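Local coordinates for protein glycerol-3-phosphate dehydrogenase [NAD(+)] 1 (Saccharomyces cerevisiae, PDB 4FGW) that catalyses the NADH-linked interconversion of dihydroxyacetone phosphate and sn-glycerol 3-phosphate, which supports glycerol production and accumulation during hyperosmotic stress, at residues A[113-116]-A[117-120]; A[211-215]-A[216-220]; A[271-274]-A[275-279]; A[350-354]-A[355-359]. All coordinates share one frame; numbering follows the deposited sequence.

The four contacts form two pairs. Contacts 1 and 2, with centres 17 Å apart, lie in the loops and helices that flank the mixed sheet of the Rossmann-type nucleotide-binding half and meet through Ile120 CG1 and Val213 CG1 at 3.9 Å. Contacts 3 and 4, with centres 14 Å apart, belong to the helical half; Arg278 NH1 lies 2.8 Å from Asp359 O in a probable hydrogen bond, and Phe279 CZ packs 3.6 Å from Trp350 CD1. Contact 3 lies nearest the chemistry, the Ile276 side chain being about 5 Å from that of Lys245, the proton acceptor by similarity. In contact 1, the Ser114 side chain is about 9 Å from Gly41, which by similarity binds NAD.

Contact 1: residues A[113-116]-A[117-120]; sequences DSVK and DVDI
Asp117 and Lys116 form the tight bend that takes the chain out of helix 111-115 and into strand 120-123, the last leg of a beta-alpha-beta crossover in the Rossmann-type sheet. The fading of the helical bonding is the evidence for this change of direction: the preceding Lys116 N makes a weak bond to Asp113 O at 3.2 Å, while Asp117 N lies 2.8 Å from Val115 O at an angle too poor for a hydrogen bond. The CD atom of Lys116 passes 3.7 Å from Asp117 N.

Val118 is the residue that turns inward. Its CB and CG1 both sit 3.4 Å from Val115 O, with CG1 wedged between its own backbone N and carbonyl carbon (chi1 70°), and from there CG1 meets Val115 CG1 at 4.4 Å. The other branch, CG2, comes within 4.4 Å of Ser114 O. Val145 and Thr38 pack on this valine, and Val141 packs on Val115.

Asp119 turns away from the helix and uses OD2 to accept a hydrogen bond from Lys36 N. Ile120 then enters the sheet, its backbone bonded to Lys36 and to Thr38, whose OG1 also hydrogen-bonds Ser114 O.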
ATOM      1  N   ASP A 113     -26.544 -19.248 -28.059  1.00103.42           N
ATOM      2  CA  ASP A 113     -25.802 -20.408 -28.518  1.00104.46           C
ATOM      3  C   ASP A 113     -24.538 -20.615 -27.690  1.00104.50           C
ATOM      4  O   ASP A 113     -24.106 -21.737 -27.457  1.00105.06           O
ATOM      5  CB  ASP A 113     -25.449 -20.288 -30.003  1.00108.73           C
ATOM      6  CG  ASP A 113     -24.797 -21.539 -30.546  1.00119.49           C
ATOM      7  OD1 ASP A 113     -23.997 -21.453 -31.484  1.00116.87           O
ATOM      8  OD2 ASP A 113     -25.076 -22.623 -30.036  1.00131.81           O
ATOM      9  N   SER A 114     -23.946 -19.513 -27.253  1.00 96.81           N
ATOM     10  CA  SER A 114     -22.700 -19.537 -26.481  1.00 92.55           C
ATOM     11  C   SER A 114     -22.944 -20.128 -25.082  1.00 96.87           C
ATOM     12  O   SER A 114     -22.057 -20.763 -24.512  1.00 94.90           O
ATOM     13  CB  SER A 114     -22.108 -18.134 -26.374  1.00 90.70           C
ATOM     14  OG  SER A 114     -22.943 -17.266 -25.628  1.00 95.72           O
ATOM     15  N   VAL A 115     -24.166 -19.937 -24.564  1.00 96.08           N
ATOM     16  CA  VAL A 115     -24.637 -20.394 -23.257  1.00 96.14           C
ATOM     17  C   VAL A 115     -25.213 -21.844 -23.300  1.00104.39           C
ATOM     18  O   VAL A 115     -25.427 -22.441 -22.241  1.00103.72           O
ATOM     19  CB  VAL A 115     -25.579 -19.297 -22.657  1.00 99.53           C
ATOM     20  CG1 VAL A 115     -26.680 -19.853 -21.749  1.00101.91           C
ATOM     21  CG2 VAL A 115     -24.767 -18.218 -21.941  1.00 94.43           C
ATOM     22  N   LYS A 116     -25.269 -22.401 -24.505  1.00105.29           N
ATOM     23  CA  LYS A 116     -25.736 -23.755 -24.766  1.00110.26           C
ATOM     24  C   LYS A 116     -25.228 -24.711 -23.736  1.00115.68           C
ATOM     25  O   LYS A 116     -24.094 -25.131 -23.784  1.00114.99           O
ATOM     26  CB  LYS A 116     -25.271 -24.222 -26.136  1.00115.80           C
ATOM     27  CG  LYS A 116     -26.316 -25.007 -26.916  1.00133.58           C
ATOM     28  CD  LYS A 116     -26.596 -26.363 -26.276  1.00145.03           C
ATOM     29  CE  LYS A 116     -27.132 -27.395 -27.274  1.00157.35           C
ATOM     30  NZ  LYS A 116     -26.113 -28.410 -27.684  1.00167.91           N
ATOM     31  N   ASP A 117     -26.098 -25.076 -22.812  1.00113.32           N
ATOM     32  CA  ASP A 117     -25.674 -25.735 -21.593  1.00112.59           C
ATOM     33  C   ASP A 117     -24.190 -25.553 -21.319  1.00111.15           C
ATOM     34  O   ASP A 117     -23.312 -26.179 -21.894  1.00112.07           O
ATOM     35  CB  ASP A 117     -26.156 -27.185 -21.453  1.00119.48           C
ATOM     36  CG  ASP A 117     -27.089 -27.356 -20.266  1.00128.99           C
ATOM     37  OD1 ASP A 117     -26.612 -27.706 -19.169  1.00125.59           O
ATOM     38  OD2 ASP A 117     -28.297 -27.100 -20.424  1.00138.59           O
ATOM     39  N   VAL A 118     -23.965 -24.647 -20.398  1.00101.58           N
ATOM     40  CA  VAL A 118     -22.680 -24.161 -20.063  1.00 95.69           C
ATOM     41  C   VAL A 118     -22.729 -24.298 -18.574  1.00 96.47           C
ATOM     42  O   VAL A 118     -23.783 -24.225 -17.978  1.00 97.44           O
ATOM     43  CB  VAL A 118     -22.622 -22.699 -20.413  1.00 95.92           C
ATOM     44  CG1 VAL A 118     -23.491 -21.931 -19.478  1.00 95.13           C
ATOM     45  CG2 VAL A 118     -21.229 -22.192 -20.420  1.00 91.55           C
ATOM     46  N   ASP A 119     -21.575 -24.488 -17.974  1.00 89.23           N
ATOM     47  CA  ASP A 119     -21.450 -24.750 -16.546  1.00 87.41           C
ATOM     48  C   ASP A 119     -20.982 -23.484 -15.845  1.00 85.95           C
ATOM     49  O   ASP A 119     -21.550 -23.118 -14.815  1.00 84.67           O
ATOM     50  CB  ASP A 119     -20.505 -25.931 -16.273  1.00 90.01           C
ATOM     51  CG  ASP A 119     -21.015 -27.243 -16.826  1.00102.87           C
ATOM     52  OD1 ASP A 119     -21.974 -27.798 -16.247  1.00106.00           O
ATOM     53  OD2 ASP A 119     -20.458 -27.714 -17.841  1.00109.09           O
ATOM     54  N   ILE A 120     -19.960 -22.805 -16.415  1.00 79.53           N
ATOM     55  CA  ILE A 120     -19.385 -21.580 -15.851  1.00 74.97           C
ATOM     56  C   ILE A 120     -19.494 -20.402 -16.829  1.00 77.20           C
ATOM     57  O   ILE A 120     -18.997 -20.489 -17.957  1.00 77.62           O
ATOM     58  CB  ILE A 120     -17.915 -21.792 -15.357  1.00 75.63           C
ATOM     59  CG1 ILE A 120     -17.765 -23.080 -14.495  1.00 77.88           C
ATOM     60  CG2 ILE A 120     -17.390 -20.546 -14.604  1.00 72.06           C
ATOM     61  CD1 ILE A 120     -16.339 -23.658 -14.406  1.00 84.22           C
TER

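Contact 2: residues A[211-215]-A[216-220]; sequences KDVDH and KVLKA
Asp214 holds the first turn of helix 215-222 from the N-cap position. Its OD1 accepts the N-H of Val217 at 3.1 Å, a fairly straight bond (157°) that reaches the oxygen nearly along its C-O direction. With CG between the backbone N and the carbonyl carbon (chi1 49°), the carboxylate folds over the start of the helix. The backbone adds two bonds: Leu218 N to Asp214 O at 3.2 Å, and Lys219 N to His215 O at 2.9 Å. Replacing this aspartate with an alanine would probably leave the Val217 N-H without its side-chain acceptor and the opening turn less firmly held.

Just upstream, Asp212 OD2 takes the N-H of Val213 at 2.7 Å, while its OD1 makes salt bridges with Arg207 and Arg146. The imidazole of His215 is fixed from outside, NE2 being hydrogen-bonded to Tyr200 O.

The apolar layer starts at Val213. Its CG2 meets Leu218 CG at 3.8 Å, the two side chains crossing at about a right angle, and its CB rests 3.8 Å from Val217 CG1. Leu218 continues inward onto Val231 and Ile148 of the sheet. A polar N-cap bracketed by contact between the residue before it and the fourth residue after it is the hydrophobic staple, here opening the helix that leads to strand 227-232.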
ATOM      1  N   LYS A 211     -18.604 -32.039 -10.245  1.00115.26           N
ATOM      2  CA  LYS A 211     -20.045 -31.826 -10.407  1.00115.78           C
ATOM      3  C   LYS A 211     -20.406 -30.350 -10.245  1.00112.65           C
ATOM      4  O   LYS A 211     -21.293 -29.855 -10.942  1.00112.85           O
ATOM      5  CB  LYS A 211     -20.837 -32.686  -9.402  1.00122.11           C
ATOM      6  CG  LYS A 211     -20.665 -34.190  -9.586  1.00135.54           C
ATOM      7  CD  LYS A 211     -21.235 -34.978  -8.410  1.00144.92           C
ATOM      8  CE  LYS A 211     -20.878 -36.447  -8.461  1.00152.89           C
ATOM      9  NZ  LYS A 211     -21.523 -37.147  -9.604  1.00162.85           N
ATOM     10  N   ASP A 212     -19.714 -29.652  -9.328  1.00103.55           N
ATOM     11  CA  ASP A 212     -19.925 -28.230  -9.054  1.00 97.98           C
ATOM     12  C   ASP A 212     -18.599 -27.484  -8.880  1.00 94.60           C
ATOM     13  O   ASP A 212     -17.547 -28.106  -8.710  1.00 94.17           O
ATOM     14  CB  ASP A 212     -20.811 -28.053  -7.806  1.00100.42           C
ATOM     15  CG  ASP A 212     -21.686 -26.810  -7.792  1.00 99.42           C
ATOM     16  OD1 ASP A 212     -22.704 -26.813  -7.078  1.00 99.60           O
ATOM     17  OD2 ASP A 212     -21.343 -25.828  -8.491  1.00100.08           O
ATOM     18  N   VAL A 213     -18.658 -26.144  -8.923  1.00 85.79           N
ATOM     19  CA  VAL A 213     -17.494 -25.287  -8.762  1.00 80.49           C
ATOM     20  C   VAL A 213     -17.230 -24.904  -7.304  1.00 82.84           C
ATOM     21  O   VAL A 213     -18.147 -24.526  -6.571  1.00 83.18           O
ATOM     22  CB  VAL A 213     -17.336 -24.122  -9.805  1.00 80.39           C
ATOM     23  CG1 VAL A 213     -18.510 -24.043 -10.778  1.00 81.75           C
ATOM     24  CG2 VAL A 213     -17.056 -22.764  -9.152  1.00 76.23           C
ATOM     25  N   ASP A 214     -15.969 -25.063  -6.895  1.00 77.11           N
ATOM     26  CA  ASP A 214     -15.440 -24.713  -5.586  1.00 75.36           C
ATOM     27  C   ASP A 214     -14.216 -23.820  -5.830  1.00 75.55           C
ATOM     28  O   ASP A 214     -13.962 -23.441  -6.978  1.00 73.70           O
ATOM     29  CB  ASP A 214     -15.095 -25.981  -4.759  1.00 80.23           C
ATOM     30  CG  ASP A 214     -14.259 -27.058  -5.444  1.00 92.25           C
ATOM     31  OD1 ASP A 214     -13.522 -26.726  -6.402  1.00 92.36           O
ATOM     32  OD2 ASP A 214     -14.310 -28.225  -4.992  1.00 98.68           O
ATOM     33  N   HIS A 215     -13.461 -23.487  -4.775  1.00 70.95           N
ATOM     34  CA  HIS A 215     -12.280 -22.635  -4.895  1.00 67.16           C
ATOM     35  C   HIS A 215     -11.130 -23.279  -5.656  1.00 71.38           C
ATOM     36  O   HIS A 215     -10.347 -22.562  -6.274  1.00 69.47           O
ATOM     37  CB  HIS A 215     -11.847 -22.106  -3.526  1.00 66.49           C
ATOM     38  CG  HIS A 215     -12.821 -21.136  -2.931  1.00 69.28           C
ATOM     39  ND1 HIS A 215     -12.650 -20.644  -1.654  1.00 70.73           N
ATOM     40  CD2 HIS A 215     -13.940 -20.589  -3.464  1.00 70.83           C
ATOM     41  CE1 HIS A 215     -13.670 -19.829  -1.446  1.00 70.01           C
ATOM     42  NE2 HIS A 215     -14.472 -19.765  -2.508  1.00 70.51           N
ATOM     43  N   LYS A 216     -11.052 -24.621  -5.648  1.00 70.97           N
ATOM     44  CA  LYS A 216     -10.036 -25.393  -6.367  1.00 71.47           C
ATOM     45  C   LYS A 216     -10.246 -25.268  -7.882  1.00 73.80           C
ATOM     46  O   LYS A 216      -9.279 -25.063  -8.618  1.00 71.41           O
ATOM     47  CB  LYS A 216     -10.053 -26.872  -5.933  1.00 77.99           C
ATOM     48  CG  LYS A 216      -9.460 -27.122  -4.544  1.00 92.31           C
ATOM     49  CD  LYS A 216      -8.484 -28.301  -4.521  1.00107.17           C
ATOM     50  CE  LYS A 216      -9.132 -29.640  -4.248  1.00123.52           C
ATOM     51  NZ  LYS A 216      -8.123 -30.731  -4.154  1.00135.58           N
ATOM     52  N   VAL A 217     -11.520 -25.375  -8.334  1.00 71.82           N
ATOM     53  CA  VAL A 217     -11.931 -25.258  -9.737  1.00 71.72           C
ATOM     54  C   VAL A 217     -11.623 -23.830 -10.241  1.00 72.01           C
ATOM     55  O   VAL A 217     -11.041 -23.677 -11.318  1.00 70.80           O
ATOM     56  CB  VAL A 217     -13.414 -25.689  -9.934  1.00 78.10           C
ATOM     57  CG1 VAL A 217     -13.970 -25.230 -11.277  1.00 77.67           C
ATOM     58  CG2 VAL A 217     -13.571 -27.202  -9.781  1.00 82.12           C
ATOM     59  N   LEU A 218     -11.960 -22.805  -9.426  1.00 66.06           N
ATOM     60  CA  LEU A 218     -11.718 -21.389  -9.728  1.00 62.31           C
ATOM     61  C   LEU A 218     -10.237 -21.038  -9.772  1.00 63.63           C
ATOM     62  O   LEU A 218      -9.843 -20.206 -10.589  1.00 61.89           O
ATOM     63  CB  LEU A 218     -12.472 -20.458  -8.765  1.00 60.82           C
ATOM     64  CG  LEU A 218     -14.004 -20.495  -8.862  1.00 67.03           C
ATOM     65  CD1 LEU A 218     -14.621 -19.761  -7.720  1.00 66.60           C
ATOM     66  CD2 LEU A 218     -14.509 -19.939 -10.192  1.00 67.02           C
ATOM     67  N   LYS A 219      -9.418 -21.681  -8.915  1.00 59.90           N
ATOM     68  CA  LYS A 219      -7.965 -21.507  -8.896  1.00 58.26           C
ATOM     69  C   LYS A 219      -7.384 -22.078 -10.180  1.00 63.70           C
ATOM     70  O   LYS A 219      -6.584 -21.413 -10.822  1.00 63.74           O
ATOM     71  CB  LYS A 219      -7.331 -22.182  -7.657  1.00 61.73           C
ATOM     72  CG  LYS A 219      -5.799 -22.057  -7.564  1.00 69.78           C
ATOM     73  CD  LYS A 219      -5.321 -20.775  -6.891  1.00 69.87           C
ATOM     74  CE  LYS A 219      -3.823 -20.792  -6.679  1.00 70.56           C
ATOM     75  NZ  LYS A 219      -3.412 -19.879  -5.574  1.00 76.14           N
ATOM     76  N   ALA A 220      -7.817 -23.285 -10.568  1.00 62.80           N
ATOM     77  CA  ALA A 220      -7.381 -23.965 -11.784  1.00 64.34           C
ATOM     78  C   ALA A 220      -7.846 -23.236 -13.051  1.00 67.31           C
ATOM     79  O   ALA A 220      -7.121 -23.238 -14.043  1.00 68.18           O
ATOM     80  CB  ALA A 220      -7.883 -25.403 -11.788  1.00 68.77           C
TER

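Contact 3: residues A[271-274]-A[275-279]; sequences VGLG and EIIRF
Glu275 reaches back along helix 261-283 and runs alongside the Val271 side chain in the same direction. Its CB sits 3.6 Å from Gly272 O. CG, anti to the carbonyl carbon (chi1 -77°), passes 3.7 Å from Val271 O. Beyond CG the chain is extended, and this carries OE1 to 4.0 Å from Val271 CG1. The buried carboxylate finds its polar partners at the start of helix 361-371: OE1 accepts from Leu362 N and OE2 from Phe363 N. Two N-H donors at a helix start would be expected to favour its charged form.

Two residues further along, Ile277 lays its CD1 3.4 Å from Leu273 O and 4.0 Å from Leu273 CG. Tyr293 of the second subunit packs on both residues. Arg278 presents one face of its guanidinium to Gly274 O, its chain being bent at chi3, and its NH1 hydrogen-bonds Asp359 O.

Under these side chains the backbone is regular. Glu275 N binds Val271 O at 3.0 Å, Ile276 N binds Gly272 O at 2.9 Å, and the pairs Ile277 with Leu273 and Arg278 with Gly274 repeat the pattern. Ile276 faces Ile240, Cys241 and Leu244 of helix 235-257, which also carries Lys245, probably the proton acceptor. This is an alpha-helix of the family's all-helical C-terminal domain, in contact with both the helix of the presumed proton acceptor and the second subunit.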
ATOM      1  N   VAL A 271      -4.850   6.572   4.650  1.00 52.71           N
ATOM      2  CA  VAL A 271      -6.134   7.094   5.105  1.00 55.34           C
ATOM      3  C   VAL A 271      -7.252   6.495   4.236  1.00 58.60           C
ATOM      4  O   VAL A 271      -8.261   6.031   4.773  1.00 61.55           O
ATOM      5  CB  VAL A 271      -6.138   8.652   5.172  1.00 61.86           C
ATOM      6  CG1 VAL A 271      -7.546   9.213   5.376  1.00 64.37           C
ATOM      7  CG2 VAL A 271      -5.205   9.159   6.269  1.00 62.93           C
ATOM      8  N   GLY A 272      -7.024   6.471   2.925  1.00 51.34           N
ATOM      9  CA  GLY A 272      -7.932   5.917   1.925  1.00 50.35           C
ATOM     10  C   GLY A 272      -8.238   4.454   2.141  1.00 53.95           C
ATOM     11  O   GLY A 272      -9.411   4.082   2.182  1.00 55.32           O
ATOM     12  N   LEU A 273      -7.190   3.626   2.354  1.00 48.68           N
ATOM     13  CA  LEU A 273      -7.352   2.200   2.674  1.00 46.95           C
ATOM     14  C   LEU A 273      -8.253   2.020   3.901  1.00 53.92           C
ATOM     15  O   LEU A 273      -9.159   1.191   3.860  1.00 55.24           O
ATOM     16  CB  LEU A 273      -5.996   1.480   2.872  1.00 44.30           C
ATOM     17  CG  LEU A 273      -6.049  -0.052   3.089  1.00 46.83           C
ATOM     18  CD1 LEU A 273      -6.611  -0.794   1.861  1.00 45.05           C
ATOM     19  CD2 LEU A 273      -4.695  -0.589   3.474  1.00 46.39           C
ATOM     20  N   GLY A 274      -8.031   2.830   4.941  1.00 51.67           N
ATOM     21  CA  GLY A 274      -8.832   2.807   6.164  1.00 53.83           C
ATOM     22  C   GLY A 274     -10.291   3.118   5.895  1.00 60.01           C
ATOM     23  O   GLY A 274     -11.176   2.471   6.458  1.00 61.94           O
ATOM     24  N   GLU A 275     -10.553   4.079   4.986  1.00 56.20           N
ATOM     25  CA  GLU A 275     -11.908   4.478   4.606  1.00 57.77           C
ATOM     26  C   GLU A 275     -12.623   3.439   3.747  1.00 61.30           C
ATOM     27  O   GLU A 275     -13.826   3.280   3.883  1.00 62.10           O
ATOM     28  CB  GLU A 275     -11.936   5.883   4.004  1.00 59.75           C
ATOM     29  CG  GLU A 275     -11.820   6.940   5.087  1.00 68.40           C
ATOM     30  CD  GLU A 275     -12.005   8.381   4.678  1.00 80.10           C
ATOM     31  OE1 GLU A 275     -11.508   9.264   5.413  1.00 72.80           O
ATOM     32  OE2 GLU A 275     -12.659   8.636   3.640  1.00 72.22           O
ATOM     33  N   ILE A 276     -11.874   2.692   2.918  1.00 57.84           N
ATOM     34  CA  ILE A 276     -12.385   1.589   2.092  1.00 56.84           C
ATOM     35  C   ILE A 276     -12.810   0.437   3.026  1.00 62.63           C
ATOM     36  O   ILE A 276     -13.894  -0.110   2.854  1.00 64.13           O
ATOM     37  CB  ILE A 276     -11.347   1.154   1.010  1.00 56.31           C
ATOM     38  CG1 ILE A 276     -11.098   2.309  -0.007  1.00 55.38           C
ATOM     39  CG2 ILE A 276     -11.805  -0.128   0.286  1.00 56.85           C
ATOM     40  CD1 ILE A 276      -9.925   2.110  -1.025  1.00 49.26           C
ATOM     41  N   ILE A 277     -11.976   0.108   4.037  1.00 58.28           N
ATOM     42  CA  ILE A 277     -12.279  -0.933   5.032  1.00 58.78           C
ATOM     43  C   ILE A 277     -13.553  -0.566   5.797  1.00 64.90           C
ATOM     44  O   ILE A 277     -14.468  -1.389   5.903  1.00 66.57           O
ATOM     45  CB  ILE A 277     -11.069  -1.175   5.993  1.00 60.89           C
ATOM     46  CG1 ILE A 277      -9.860  -1.750   5.227  1.00 57.66           C
ATOM     47  CG2 ILE A 277     -11.461  -2.065   7.188  1.00 62.42           C
ATOM     48  CD1 ILE A 277      -8.497  -1.518   5.858  1.00 65.05           C
ATOM     49  N   ARG A 278     -13.604   0.678   6.306  1.00 61.51           N
ATOM     50  CA  ARG A 278     -14.706   1.232   7.083  1.00 64.82           C
ATOM     51  C   ARG A 278     -16.007   1.201   6.282  1.00 70.94           C
ATOM     52  O   ARG A 278     -17.033   0.816   6.837  1.00 74.20           O
ATOM     53  CB  ARG A 278     -14.359   2.659   7.539  1.00 64.89           C
ATOM     54  CG  ARG A 278     -15.335   3.275   8.542  1.00 76.26           C
ATOM     55  CD  ARG A 278     -14.909   4.674   8.959  1.00 81.61           C
ATOM     56  NE  ARG A 278     -13.571   4.680   9.557  1.00 84.52           N
ATOM     57  CZ  ARG A 278     -12.637   5.594   9.307  1.00 94.84           C
ATOM     58  NH1 ARG A 278     -12.889   6.603   8.483  1.00 82.07           N
ATOM     59  NH2 ARG A 278     -11.449   5.512   9.888  1.00 78.84           N
ATOM     60  N   PHE A 279     -15.954   1.569   4.983  1.00 65.45           N
ATOM     61  CA  PHE A 279     -17.106   1.570   4.082  1.00 66.54           C
ATOM     62  C   PHE A 279     -17.631   0.153   3.870  1.00 72.25           C
ATOM     63  O   PHE A 279     -18.843  -0.068   3.941  1.00 75.05           O
ATOM     64  CB  PHE A 279     -16.766   2.239   2.734  1.00 65.89           C
ATOM     65  CG  PHE A 279     -17.967   2.533   1.862  1.00 69.05           C
ATOM     66  CD1 PHE A 279     -18.553   3.791   1.861  1.00 74.67           C
ATOM     67  CD2 PHE A 279     -18.522   1.544   1.053  1.00 70.24           C
ATOM     68  CE1 PHE A 279     -19.675   4.055   1.070  1.00 77.48           C
ATOM     69  CE2 PHE A 279     -19.643   1.809   0.267  1.00 74.86           C
ATOM     70  CZ  PHE A 279     -20.208   3.064   0.274  1.00 75.59           C
TER

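Contact 4: residues A[350-354]-A[355-359]; sequences WLETC and GSVED
Val357 lays one methyl, CG2, against Leu351 across the chain reversal that follows helix 340-354. This CG2 stands 3.8 Å from Leu351 CB and 3.6 Å from Leu351 C, so one methyl rests on both the side chain and the backbone of the leucine. The same methyl meets Glu352 CG at 3.9 Å, where the two side chains cross obliquely; Glu352 OE1 makes a weak hydrogen bond to His348. With Leu351 CG anti to its carbonyl carbon (chi1 -67°) and CD1 continuing the extended line of the chain, the other branch, CD2, comes to 3.8 Å from Ser356 CB. Leu351 also packs on Phe283 of helix 261-283.

The backbone evidence points to a Schellman-type ending. Ser356 N gives a straight bond to Leu351 O (2.9 Å, 166°), the six-to-one bond of that motif, and Gly355 has the positive phi (76°) that favours glycine. Gly355 N makes a second, weak bond to the same oxygen at 2.8 Å, so Leu351 O is gripped by two donors. An alanine in place of Leu351 would keep these backbone bonds but would probably lose the CD2 contact with Ser356 CB and the packing on Phe283, leaving the turn less well filled on that side.

Within 350-354, Cys354 sets its SG over one face of the Trp350 indole, 3.4 Å above the ring plane and offset toward the rim. Phe283 also packs on Cys354, and its ring meets that of Trp350 with their planes inclined.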
ATOM      1  N   TRP A 350     -24.927   8.757  -1.107  1.00 94.55           N
ATOM      2  CA  TRP A 350     -25.250   7.582  -0.296  1.00 94.09           C
ATOM      3  C   TRP A 350     -25.048   7.872   1.189  1.00 98.99           C
ATOM      4  O   TRP A 350     -25.903   7.511   1.997  1.00102.14           O
ATOM      5  CB  TRP A 350     -24.397   6.371  -0.732  1.00 87.64           C
ATOM      6  CG  TRP A 350     -24.528   5.141   0.128  1.00 88.19           C
ATOM      7  CD1 TRP A 350     -23.508   4.414   0.660  1.00 87.63           C
ATOM      8  CD2 TRP A 350     -25.742   4.498   0.554  1.00 91.52           C
ATOM      9  NE1 TRP A 350     -24.005   3.352   1.380  1.00 88.10           N
ATOM     10  CE2 TRP A 350     -25.372   3.379   1.331  1.00 93.69           C
ATOM     11  CE3 TRP A 350     -27.109   4.775   0.377  1.00 97.53           C
ATOM     12  CZ2 TRP A 350     -26.315   2.519   1.905  1.00 95.88           C
ATOM     13  CZ3 TRP A 350     -28.042   3.938   0.970  1.00101.77           C
ATOM     14  CH2 TRP A 350     -27.643   2.810   1.700  1.00100.60           C
ATOM     15  N   LEU A 351     -23.930   8.538   1.535  1.00 92.73           N
ATOM     16  CA  LEU A 351     -23.588   8.897   2.910  1.00 93.78           C
ATOM     17  C   LEU A 351     -24.513   9.948   3.502  1.00103.08           C
ATOM     18  O   LEU A 351     -24.766   9.906   4.705  1.00105.50           O
ATOM     19  CB  LEU A 351     -22.114   9.301   3.043  1.00 90.25           C
ATOM     20  CG  LEU A 351     -21.089   8.187   2.821  1.00 88.87           C
ATOM     21  CD1 LEU A 351     -19.678   8.750   2.765  1.00 85.93           C
ATOM     22  CD2 LEU A 351     -21.211   7.092   3.873  1.00 90.34           C
ATOM     23  N   GLU A 352     -25.038  10.869   2.664  1.00101.56           N
ATOM     24  CA  GLU A 352     -26.010  11.889   3.085  1.00107.04           C
ATOM     25  C   GLU A 352     -27.334  11.230   3.470  1.00114.42           C
ATOM     26  O   GLU A 352     -27.922  11.614   4.485  1.00119.13           O
ATOM     27  CB  GLU A 352     -26.231  12.957   1.999  1.00109.63           C
ATOM     28  CG  GLU A 352     -25.226  14.099   2.062  1.00118.52           C
ATOM     29  CD  GLU A 352     -25.471  15.300   1.164  1.00139.95           C
ATOM     30  OE1 GLU A 352     -24.854  16.359   1.425  1.00124.78           O
ATOM     31  OE2 GLU A 352     -26.238  15.178   0.179  1.00137.75           O
ATOM     32  N   THR A 353     -27.781  10.211   2.693  1.00108.76           N
ATOM     33  CA  THR A 353     -29.025   9.475   2.972  1.00112.26           C
ATOM     34  C   THR A 353     -28.891   8.524   4.177  1.00116.44           C
ATOM     35  O   THR A 353     -29.898   8.140   4.774  1.00120.97           O
ATOM     36  CB  THR A 353     -29.650   8.844   1.705  1.00117.70           C
ATOM     37  OG1 THR A 353     -28.960   7.654   1.342  1.00114.42           O
ATOM     38  CG2 THR A 353     -29.714   9.805   0.529  1.00116.67           C
ATOM     39  N   CYS A 354     -27.643   8.180   4.542  1.00108.13           N
ATOM     40  CA  CYS A 354     -27.287   7.329   5.682  1.00107.41           C
ATOM     41  C   CYS A 354     -27.018   8.156   6.938  1.00114.63           C
ATOM     42  O   CYS A 354     -27.182   7.656   8.053  1.00116.05           O
ATOM     43  CB  CYS A 354     -26.076   6.469   5.335  1.00101.34           C
ATOM     44  SG  CYS A 354     -26.449   5.054   4.271  1.00102.18           S
ATOM     45  N   GLY A 355     -26.562   9.393   6.739  1.00111.72           N
ATOM     46  CA  GLY A 355     -26.157  10.298   7.807  1.00114.11           C
ATOM     47  C   GLY A 355     -24.801   9.874   8.339  1.00113.40           C
ATOM     48  O   GLY A 355     -24.556   9.939   9.547  1.00115.92           O
ATOM     49  N   SER A 356     -23.917   9.411   7.428  1.00102.83           N
ATOM     50  CA  SER A 356     -22.576   8.895   7.730  1.00 97.20           C
ATOM     51  C   SER A 356     -21.433   9.636   6.990  1.00 96.80           C
ATOM     52  O   SER A 356     -20.362   9.061   6.770  1.00 91.66           O
ATOM     53  CB  SER A 356     -22.525   7.395   7.448  1.00 96.02           C
ATOM     54  OG  SER A 356     -23.505   6.688   8.193  1.00107.40           O
ATOM     55  N   VAL A 357     -21.654  10.921   6.643  1.00 95.84           N
ATOM     56  CA  VAL A 357     -20.681  11.767   5.934  1.00 93.31           C
ATOM     57  C   VAL A 357     -19.438  12.038   6.805  1.00 96.55           C
ATOM     58  O   VAL A 357     -18.310  11.961   6.310  1.00 91.36           O
ATOM     59  CB  VAL A 357     -21.322  13.068   5.372  1.00100.97           C
ATOM     60  CG1 VAL A 357     -20.324  13.881   4.556  1.00 98.11           C
ATOM     61  CG2 VAL A 357     -22.557  12.762   4.531  1.00102.44           C
ATOM     62  N   GLU A 358     -19.655  12.318   8.107  1.00 97.74           N
ATOM     63  CA  GLU A 358     -18.596  12.587   9.089  1.00 97.22           C
ATOM     64  C   GLU A 358     -17.589  11.439   9.247  1.00 94.86           C
ATOM     65  O   GLU A 358     -16.420  11.694   9.545  1.00 91.74           O
ATOM     66  CB  GLU A 358     -19.208  12.942  10.453  1.00104.28           C
ATOM     67  CG  GLU A 358     -19.574  14.410  10.606  1.00120.99           C
ATOM     68  CD  GLU A 358     -20.081  14.801  11.982  1.00151.83           C
ATOM     69  OE1 GLU A 358     -21.150  15.449  12.056  1.00152.77           O
ATOM     70  OE2 GLU A 358     -19.409  14.470  12.986  1.00147.75           O
ATOM     71  N   ASP A 359     -18.051  10.185   9.053  1.00 89.88           N
ATOM     72  CA  ASP A 359     -17.247   8.964   9.179  1.00 85.59           C
ATOM     73  C   ASP A 359     -16.197   8.807   8.091  1.00 84.68           C
ATOM     74  O   ASP A 359     -15.250   8.040   8.278  1.00 80.86           O
ATOM     75  CB  ASP A 359     -18.145   7.712   9.197  1.00 87.54           C
ATOM     76  CG  ASP A 359     -19.192   7.665  10.290  1.00101.95           C
ATOM     77  OD1 ASP A 359     -18.928   8.191  11.394  1.00106.03           O
ATOM     78  OD2 ASP A 359     -20.258   7.062  10.061  1.00108.54           O
TER